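Local coordinates for ABC transporter substrate binding protein (Ribose) (Agrobacterium vitis, PDB 4WUT), which binds beta-D-fucopyranose in this structure and probably serves as the sugar-binding component of a bacterial ABC importer, at residues A[34-37]-A[38-41]; A[163-166]-A[167-171]; A[221-224]-A[225-228]; A[246-249]-A[250-253]. One frame throughout, in Å; residues are numbered along the deposited sequence.

Interaction 1: A[34-37]-A[38-41]; sequences NSTF and WQNV. With FCB (beta-D-fucopyranose), chain E.
Phe37 sets CG anti to its backbone N (chi1 177°), Trp38 sets CG anti to its carbonyl carbon (chi1 -66°), and together these torsions bring the edge of Phe37 over the indole. The two neighbouring rings form a T-shaped pair with planes at 89° and centroids 4.9 Å apart. Phe37 gives the edge: its CD1 lies over the indole face, 3.7 Å from Trp38 CD2. On its own face Phe37 carries the sugar, with fucose C1 above the ring centre. Trp38 also reaches the sugar, CZ2 coming 3.7 Å from C4 of the fucose. Farther along the helix, Val41 CG2 packs 4.1 Å from Phe37 CE1.

These residues open helix 36-49, which follows strand 25-29 in a beta-alpha-beta unit. Ser35 is the N-cap. Its OG accepts from Trp38 N at 3.1 Å, and the bond is nearly straight. Gln39 N returns to Ser35 O at 2.9 Å, the first turn of the helix. Gln39 then runs extended, its CG 3.1 Å from Ser35 O.

Polar ends are held by other parts of the chain. Trp38 NE1 bonds to Glu65, Thr36 OG1 to Glu220, and Asn40 ND2 to Ser267. The C-H groups of the sugar thus meet aromatic carbon, while Glu65, itself bonded to the sugar, also holds the indole. Aromatic carbon against sugar C-H, with charged groups at the hydroxyls, is characteristic of periplasmic sugar-binding pockets.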
loop_
_atom_site.group_PDB
_atom_site.type_symbol
_atom_site.label_atom_id
_atom_site.label_comp_id
_atom_site.label_asym_id
_atom_site.label_seq_id
_atom_site.Cartn_x
_atom_site.Cartn_y
_atom_site.Cartn_z
ATOM N N ASN A 34 -8.653 10.340 -1.090
ATOM C CA ASN A 34 -9.511 9.973 0.029
ATOM C C ASN A 34 -8.945 8.836 0.862
ATOM O O ASN A 34 -9.486 7.718 0.833
ATOM C CB ASN A 34 -10.882 9.551 -0.502
ATOM C CG ASN A 34 -11.516 10.612 -1.372
ATOM O OD1 ASN A 34 -11.389 11.810 -1.095
ATOM N ND2 ASN A 34 -12.214 10.182 -2.431
ATOM N N SER A 35 -7.878 9.119 1.616
ATOM C CA SER A 35 -7.140 8.067 2.280
ATOM C C SER A 35 -6.136 8.604 3.302
ATOM O O SER A 35 -5.308 9.469 2.982
ATOM C CB SER A 35 -6.410 7.266 1.192
ATOM O OG SER A 35 -5.389 6.475 1.716
ATOM N N THR A 36 -6.170 8.087 4.524
ATOM C CA THR A 36 -5.190 8.524 5.517
ATOM C C THR A 36 -3.777 8.071 5.101
ATOM O O THR A 36 -2.812 8.769 5.350
ATOM C CB THR A 36 -5.545 8.100 6.985
ATOM O OG1 THR A 36 -5.976 6.740 7.023
ATOM C CG2 THR A 36 -6.646 8.961 7.541
ATOM N N PHE A 37 -3.670 6.915 4.444
ATOM C CA PHE A 37 -2.385 6.442 3.949
ATOM C C PHE A 37 -1.812 7.448 2.944
ATOM O O PHE A 37 -0.686 7.886 3.092
ATOM C CB PHE A 37 -2.514 5.044 3.320
ATOM C CG PHE A 37 -1.232 4.530 2.719
ATOM C CD1 PHE A 37 -0.901 4.806 1.407
ATOM C CD2 PHE A 37 -0.353 3.760 3.468
ATOM C CE1 PHE A 37 0.286 4.345 0.862
ATOM C CE2 PHE A 37 0.832 3.306 2.914
ATOM C CZ PHE A 37 1.139 3.593 1.611
ATOM N N TRP A 38 -2.587 7.809 1.918
ATOM C CA TRP A 38 -2.068 8.713 0.889
ATOM C C TRP A 38 -1.866 10.115 1.446
ATOM O O TRP A 38 -0.964 10.824 1.008
ATOM C CB TRP A 38 -2.941 8.724 -0.384
ATOM C CG TRP A 38 -2.918 7.397 -1.091
ATOM C CD1 TRP A 38 -3.959 6.539 -1.273
ATOM C CD2 TRP A 38 -1.772 6.758 -1.669
ATOM N NE1 TRP A 38 -3.535 5.412 -1.941
ATOM C CE2 TRP A 38 -2.195 5.523 -2.186
ATOM C CE3 TRP A 38 -0.435 7.114 -1.791
ATOM C CZ2 TRP A 38 -1.320 4.638 -2.814
ATOM C CZ3 TRP A 38 0.432 6.237 -2.413
ATOM C CH2 TRP A 38 -0.014 5.023 -2.929
ATOM N N GLN A 39 -2.650 10.504 2.456
ATOM C CA GLN A 39 -2.428 11.799 3.081
ATOM C C GLN A 39 -1.102 11.844 3.857
ATOM O O GLN A 39 -0.487 12.902 3.989
ATOM C CB GLN A 39 -3.616 12.172 3.964
ATOM C CG GLN A 39 -4.828 12.570 3.129
ATOM C CD GLN A 39 -6.149 12.481 3.876
ATOM O OE1 GLN A 39 -6.190 12.238 5.082
ATOM N NE2 GLN A 39 -7.247 12.669 3.147
ATOM N N ASN A 40 -0.669 10.698 4.376
ATOM C CA ASN A 40 0.648 10.639 5.019
ATOM C C ASN A 40 1.783 10.702 3.982
ATOM O O ASN A 40 2.815 11.330 4.225
ATOM C CB ASN A 40 0.794 9.398 5.886
ATOM C CG ASN A 40 1.795 9.600 7.024
ATOM O OD1 ASN A 40 1.773 10.628 7.711
ATOM N ND2 ASN A 40 2.708 8.641 7.198
ATOM N N VAL A 41 1.585 10.079 2.824
ATOM C CA VAL A 41 2.528 10.270 1.723
ATOM C C VAL A 41 2.604 11.760 1.354
ATOM O O VAL A 41 3.697 12.299 1.201
ATOM C CB VAL A 41 2.136 9.432 0.507
ATOM C CG1 VAL A 41 3.049 9.752 -0.689
ATOM C CG2 VAL A 41 2.192 7.956 0.863
HETATM C C1 FCB E . -1.393 0.638 1.016
HETATM C C2 FCB E . -0.958 0.197 -0.375
HETATM C C3 FCB E . -1.285 1.174 -1.367
HETATM C C4 FCB E . -2.787 1.557 -1.287
HETATM C C5 FCB E . -3.035 1.942 0.198
HETATM C C6 FCB E . -4.511 2.360 0.461
HETATM O O1 FCB E . -1.320 -0.465 1.788
HETATM O O2 FCB E . 0.487 0.043 -0.317
HETATM O O3 FCB E . -0.970 0.581 -2.652
HETATM O O4 FCB E . -3.634 0.469 -1.732
HETATM O O5 FCB E . -2.793 0.877 1.008
#

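Interaction 2: A[163-166]-A[167-171]. With FCB (beta-D-fucopyranose), chain E.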
loop_
_atom_site.group_PDB
_atom_site.type_symbol
_atom_site.label_atom_id
_atom_site.label_comp_id
_atom_site.label_asym_id
_atom_site.label_seq_id
_atom_site.Cartn_x
_atom_site.Cartn_y
_atom_site.Cartn_z
ATOM N N ALA A 163 -3.066 -4.848 -8.703
ATOM C CA ALA A 163 -2.429 -3.582 -8.469
ATOM C C ALA A 163 -0.969 -3.892 -8.031
ATOM O O ALA A 163 -0.690 -4.959 -7.483
ATOM C CB ALA A 163 -3.191 -2.768 -7.448
ATOM N N GLY A 164 -0.038 -3.021 -8.351
ATOM C CA GLY A 164 1.360 -3.338 -8.194
ATOM C C GLY A 164 1.727 -3.828 -6.814
ATOM O O GLY A 164 2.382 -4.862 -6.688
ATOM N N SER A 165 1.332 -3.102 -5.779
ATOM C CA SER A 165 1.688 -3.541 -4.410
ATOM C C SER A 165 0.969 -4.849 -4.040
ATOM O O SER A 165 1.491 -5.672 -3.274
ATOM C CB SER A 165 1.349 -2.453 -3.411
ATOM O OG SER A 165 -0.030 -2.128 -3.483
ATOM N N GLU A 166 -0.206 -5.057 -4.612
ATOM C CA GLU A 166 -1.050 -6.194 -4.269
ATOM C C GLU A 166 -0.443 -7.515 -4.750
ATOM O O GLU A 166 -0.539 -8.527 -4.066
ATOM C CB GLU A 166 -2.438 -6.020 -4.900
ATOM C CG GLU A 166 -3.510 -6.936 -4.353
ATOM C CD GLU A 166 -3.665 -8.262 -5.104
ATOM O OE1 GLU A 166 -3.154 -8.385 -6.244
ATOM O OE2 GLU A 166 -4.312 -9.187 -4.551
ATOM N N ILE A 167 0.139 -7.517 -5.944
ATOM C CA ILE A 167 0.699 -8.742 -6.529
ATOM C C ILE A 167 1.719 -9.407 -5.605
ATOM O O ILE A 167 1.613 -10.593 -5.276
ATOM C CB ILE A 167 1.430 -8.436 -7.838
ATOM C CG1 ILE A 167 0.476 -7.845 -8.874
ATOM C CG2 ILE A 167 2.107 -9.702 -8.376
ATOM C CD1 ILE A 167 1.188 -7.302 -10.115
ATOM N N GLY A 168 2.721 -8.630 -5.197
ATOM C CA GLY A 168 3.775 -9.145 -4.356
ATOM C C GLY A 168 3.291 -9.413 -2.949
ATOM O O GLY A 168 3.658 -10.406 -2.347
ATOM N N ARG A 169 2.466 -8.523 -2.417
ATOM C CA ARG A 169 2.058 -8.613 -1.027
ATOM C C ARG A 169 1.187 -9.853 -0.806
ATOM O O ARG A 169 1.427 -10.697 0.069
ATOM C CB ARG A 169 1.274 -7.355 -0.665
ATOM C CG ARG A 169 0.995 -7.236 0.798
ATOM C CD ARG A 169 0.304 -5.935 1.107
ATOM N NE ARG A 169 1.118 -4.799 0.719
ATOM C CZ ARG A 169 0.728 -3.532 0.736
ATOM N NH1 ARG A 169 -0.496 -3.190 1.156
ATOM N NH2 ARG A 169 1.565 -2.594 0.356
ATOM N N VAL A 170 0.161 -9.976 -1.630
ATOM C CA VAL A 170 -0.760 -11.075 -1.473
ATOM C C VAL A 170 -0.132 -12.370 -2.006
ATOM O O VAL A 170 -0.325 -13.435 -1.451
ATOM C CB VAL A 170 -2.127 -10.750 -2.117
ATOM C CG1 VAL A 170 -3.039 -11.977 -2.129
ATOM C CG2 VAL A 170 -2.760 -9.595 -1.358
ATOM N N GLY A 171 0.638 -12.298 -3.078
ATOM C CA GLY A 171 1.359 -13.477 -3.515
ATOM C C GLY A 171 2.398 -13.958 -2.509
ATOM O O GLY A 171 2.559 -15.166 -2.307
HETATM C C1 FCB E . -1.393 0.638 1.016
HETATM C C2 FCB E . -0.958 0.197 -0.375
HETATM C C3 FCB E . -1.285 1.174 -1.367
HETATM C C4 FCB E . -2.787 1.557 -1.287
HETATM C C5 FCB E . -3.035 1.942 0.198
HETATM C C6 FCB E . -4.511 2.360 0.461
HETATM O O1 FCB E . -1.320 -0.465 1.788
HETATM O O2 FCB E . 0.487 0.043 -0.317
HETATM O O3 FCB E . -0.970 0.581 -2.652
HETATM O O4 FCB E . -3.634 0.469 -1.732
HETATM O O5 FCB E . -2.793 0.877 1.008
HETATM O O HOH W 1 4.535 -6.258 -6.043
#
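Ser165 and Arg169 sit one helical turn apart and both turn to the fucose. Arg169 NH1 donates to sugar O1 at 2.9 Å and NH2 to O2, also at 2.9 Å, with angles of 162° and 157°. The sugar lies at the guanidinium edge, so two neighbouring hydroxyls are gripped by one flat group. The bend at chi3 (-60°) turns the otherwise extended arginine chain to that position. NH1 has a further acceptor in Ala218 O, and NH2 one in Asn133 OD1. Ser165 OG lies over a face of the guanidinium. Ser165 OG is 3.0 Å from fucose O3, and it also pairs with Tyr159 OH.

The two residues stand on the first turns of helix 164-180, which follows strand 153-158 in a beta-alpha-beta unit of the periplasmic binding protein fold. The main chain is bonded in helical fashion: Ile167 N to Ala163 O at 3.1 Å, and Arg169 N to Ser165 O. Gly164 O receives a proton from a water at 2.6 Å. The same water accepts a weak bond from Gly168 N.

Glu166 is buried. Its chain bends at chi2 and lays OE2 against Val170 CG2 at 3.6 Å, yet both carboxylate oxygens have partners: OE2 bonds to Ser158 OG and OE1 to Gly162 N. Val170 N donates to Glu166 O at 2.9 Å.

Interaction 3: A[221-224]-A[225-228]; sequences PTAI and GMGR
Ile224 and Arg228 lie side by side and point the same way, one turn apart. Ile224 places CG2 anti to its backbone N, with CG1 beside that N (chi1 -66°). The CG2 methyl then sits over one face of the Arg228 guanidinium, offset toward its rim and 3.6 Å from NE. Arg228 runs extended from CG to NE, which keeps its flat end level with this methyl. Its CG passes 3.3 Å from Ile224 O, the atom that also accepts from Arg228 N at 3.0 Å.

Met226, present as selenomethionine, starts with CG anti to the backbone N (chi1 179°). It stays extended until chi3 (72°) bends the chain, and this turn brings CE back to 4.3 Å from Ala223 CB. Gly225 N binds Pro221 O at 3.0 Å, the straightest of the four helical bonds.

The segment belongs to helix 220-232, between strands 214-217 and 240-244 of a beta-alpha-beta unit. Pro221 touches the fucose near the start of the helix. Thr222 and Met226 pack on helix 195-208. Ala223 and Ile224 meet Leu250 of helix 248-255, and Arg228 NH2 forms a salt bridge with Asp249 there.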
loop_
_atom_site.group_PDB
_atom_site.type_symbol
_atom_site.label_atom_id
_atom_site.label_comp_id
_atom_site.label_asym_id
_atom_site.label_seq_id
_atom_site.Cartn_x
_atom_site.Cartn_y
_atom_site.Cartn_z
ATOM N N PRO A 221 -7.695 0.363 3.924
ATOM C CA PRO A 221 -9.154 0.334 4.023
ATOM C C PRO A 221 -9.709 -1.081 4.190
ATOM O O PRO A 221 -10.749 -1.281 4.822
ATOM C CB PRO A 221 -9.610 0.938 2.697
ATOM C CG PRO A 221 -8.435 0.715 1.764
ATOM C CD PRO A 221 -7.257 0.928 2.641
ATOM N N THR A 222 -9.030 -2.069 3.637
ATOM C CA THR A 222 -9.531 -3.428 3.703
ATOM C C THR A 222 -9.420 -3.906 5.145
ATOM O O THR A 222 -10.329 -4.543 5.667
ATOM C CB THR A 222 -8.784 -4.362 2.736
ATOM O OG1 THR A 222 -8.880 -3.864 1.393
ATOM C CG2 THR A 222 -9.311 -5.741 2.802
ATOM N N ALA A 223 -8.291 -3.590 5.773
ATOM C CA ALA A 223 -8.082 -4.036 7.146
ATOM C C ALA A 223 -9.003 -3.331 8.116
ATOM O O ALA A 223 -9.428 -3.925 9.118
ATOM C CB ALA A 223 -6.621 -3.818 7.527
ATOM N N ILE A 224 -9.319 -2.065 7.854
ATOM C CA ILE A 224 -10.264 -1.336 8.703
ATOM C C ILE A 224 -11.664 -1.936 8.575
ATOM O O ILE A 224 -12.344 -2.214 9.559
ATOM C CB ILE A 224 -10.277 0.154 8.368
ATOM C CG1 ILE A 224 -8.914 0.768 8.728
ATOM C CG2 ILE A 224 -11.415 0.852 9.136
ATOM C CD1 ILE A 224 -8.691 2.163 8.287
ATOM N N GLY A 225 -12.112 -2.169 7.353
ATOM C CA GLY A 225 -13.409 -2.790 7.197
ATOM C C GLY A 225 -13.465 -4.166 7.838
ATOM O O GLY A 225 -14.479 -4.552 8.390
HETATM N N MSE A 226 -12.388 -4.917 7.686
HETATM C CA MSE A 226 -12.240 -6.237 8.289
HETATM C C MSE A 226 -12.383 -6.156 9.806
HETATM O O MSE A 226 -13.159 -6.897 10.402
HETATM C CB MSE A 226 -10.864 -6.796 7.930
HETATM C CG MSE A 226 -10.592 -8.158 8.512
HETATM SE SE MSE A 226 -8.770 -8.707 8.129
HETATM C CE MSE A 226 -7.828 -7.497 9.325
ATOM N N GLY A 227 -11.650 -5.245 10.429
ATOM C CA GLY A 227 -11.705 -5.149 11.868
ATOM C C GLY A 227 -13.096 -4.790 12.334
ATOM O O GLY A 227 -13.614 -5.353 13.301
ATOM N N ARG A 228 -13.729 -3.867 11.625
ATOM C CA ARG A 228 -15.066 -3.434 12.021
ATOM C C ARG A 228 -16.060 -4.582 11.892
ATOM O O ARG A 228 -16.930 -4.746 12.746
ATOM C CB ARG A 228 -15.512 -2.240 11.184
ATOM C CG ARG A 228 -14.722 -1.002 11.457
ATOM C CD ARG A 228 -15.257 0.209 10.724
ATOM N NE ARG A 228 -14.433 1.373 11.017
ATOM C CZ ARG A 228 -14.581 2.562 10.450
ATOM N NH1 ARG A 228 -15.554 2.754 9.569
ATOM N NH2 ARG A 228 -13.764 3.556 10.773
#

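Interaction 4: A[246-249]-A[250-253]; sequences GNQD and LQEF
An N-cap starts helix 248-255, which joins strands 240-244 and 261-265 in a beta-alpha-beta unit. Asn247 is the capping residue. Its OD1 accepts from Leu250 N at 3.0 Å, with an angle of 167° at the hydrogen. The chi1 of 82° swings the amide back over the first turn, and OD1 also comes 3.5 Å from Leu250 CG. The other end of that amide, ND2, bonds to Thr36 OG1 and makes a weak bond to Asp249 OD2.

Leu250 is buried and packs on Leu259 in the loop beyond the helix. Phe253 N binds Asp249 O at 3.0 Å, and this oxygen lies 3.4 Å from Phe253 CD2 in an oblique approach to the ring.

Gln251 reaches back past the cap. Its N donates to Asn247 O at 3.0 Å, while its chain runs out along the first turn to Gly246. There NE2 donates to Gly246 O at 3.0 Å, from above the carbonyl plane. Gln248 and Gln251 turn their amide planes 69° apart, and one water accepts from both, 2.9 Å from Gln248 NE2 and 3.1 Å from Gln251 NE2.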
loop_
_atom_site.group_PDB
_atom_site.type_symbol
_atom_site.label_atom_id
_atom_site.label_comp_id
_atom_site.label_asym_id
_atom_site.label_seq_id
_atom_site.Cartn_x
_atom_site.Cartn_y
_atom_site.Cartn_z
ATOM N N GLY A 246 -1.193 1.644 9.223
ATOM C CA GLY A 246 -0.992 2.100 10.578
ATOM C C GLY A 246 -1.697 3.378 10.971
ATOM O O GLY A 246 -1.149 4.168 11.733
ATOM N N ASN A 247 -2.907 3.601 10.458
ATOM C CA ASN A 247 -3.621 4.796 10.881
ATOM C C ASN A 247 -4.240 4.623 12.265
ATOM O O ASN A 247 -4.039 3.602 12.913
ATOM C CB ASN A 247 -4.673 5.189 9.842
ATOM C CG ASN A 247 -5.950 4.408 9.966
ATOM O OD1 ASN A 247 -6.012 3.323 10.545
ATOM N ND2 ASN A 247 -7.009 4.957 9.367
ATOM N N GLN A 248 -5.005 5.611 12.705
ATOM C CA GLN A 248 -5.578 5.574 14.058
ATOM C C GLN A 248 -6.501 4.363 14.273
ATOM O O GLN A 248 -6.448 3.712 15.319
ATOM C CB GLN A 248 -6.319 6.878 14.355
ATOM C CG GLN A 248 -5.428 8.115 14.361
ATOM C CD GLN A 248 -4.266 8.007 15.331
ATOM O OE1 GLN A 248 -4.446 7.690 16.516
ATOM N NE2 GLN A 248 -3.061 8.276 14.835
ATOM N N ASP A 249 -7.342 4.033 13.298
ATOM C CA ASP A 249 -8.255 2.900 13.470
ATOM C C ASP A 249 -7.475 1.599 13.673
ATOM O O ASP A 249 -7.836 0.759 14.482
ATOM C CB ASP A 249 -9.157 2.704 12.250
ATOM C CG ASP A 249 -10.016 3.906 11.944
ATOM O OD1 ASP A 249 -11.120 3.990 12.496
ATOM O OD2 ASP A 249 -9.605 4.752 11.124
ATOM N N LEU A 250 -6.446 1.397 12.869
ATOM C CA LEU A 250 -5.664 0.173 12.945
ATOM C C LEU A 250 -4.845 0.110 14.239
ATOM O O LEU A 250 -4.744 -0.951 14.865
ATOM C CB LEU A 250 -4.792 0.028 11.695
ATOM C CG LEU A 250 -5.631 -0.153 10.420
ATOM C CD1 LEU A 250 -4.794 0.015 9.162
ATOM C CD2 LEU A 250 -6.279 -1.513 10.455
ATOM N N GLN A 251 -4.311 1.243 14.670
ATOM C CA GLN A 251 -3.624 1.296 15.957
ATOM C C GLN A 251 -4.580 0.866 17.067
ATOM O O GLN A 251 -4.211 0.092 17.956
ATOM C CB GLN A 251 -3.105 2.700 16.242
ATOM C CG GLN A 251 -1.913 3.079 15.423
ATOM C CD GLN A 251 -1.531 4.540 15.595
ATOM O OE1 GLN A 251 -1.304 5.012 16.720
ATOM N NE2 GLN A 251 -1.479 5.277 14.476
ATOM N N GLU A 252 -5.812 1.361 17.001
ATOM C CA GLU A 252 -6.799 1.030 18.035
ATOM C C GLU A 252 -7.187 -0.447 18.035
ATOM O O GLU A 252 -7.363 -1.039 19.125
ATOM C CB GLU A 252 -8.042 1.913 17.918
ATOM C CG GLU A 252 -7.779 3.348 18.345
ATOM C CD GLU A 252 -7.096 3.426 19.712
ATOM O OE1 GLU A 252 -7.789 3.249 20.744
ATOM O OE2 GLU A 252 -5.856 3.638 19.755
ATOM N N PHE A 253 -7.270 -1.037 16.835
ATOM C CA PHE A 253 -7.582 -2.456 16.688
ATOM C C PHE A 253 -6.469 -3.372 17.223
ATOM O O PHE A 253 -6.766 -4.456 17.726
ATOM C CB PHE A 253 -7.858 -2.812 15.237
ATOM C CG PHE A 253 -9.230 -2.438 14.760
ATOM C CD1 PHE A 253 -10.328 -2.531 15.583
ATOM C CD2 PHE A 253 -9.418 -2.018 13.460
ATOM C CE1 PHE A 253 -11.591 -2.200 15.122
ATOM C CE2 PHE A 253 -10.684 -1.685 13.004
ATOM C CZ PHE A 253 -11.763 -1.780 13.834
HETATM O O HOH W 2 -0.163 8.041 15.171
#

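How the interactions relate
All four contacts are local, each within the first turns of a helix that follows a strand. Interactions 1 and 2 both touch the fucose: the first sets aromatic carbon against its carbons, the second brings hydrogen-bond donors to its hydroxyls. Their centres are about 19 Å apart, and they approach the sugar from different parts of the chain. Interactions 3 and 4 pack two neighbouring helices, with centres about 10 Å apart. Gly227 C lies 3.6 Å from Phe253 CZ there. Interactions 2 and 3 are largely buried, whereas interactions 1 and 4 are partly exposed. Side-chain N-caps occur in 1 and 4, and these two also touch each other directly.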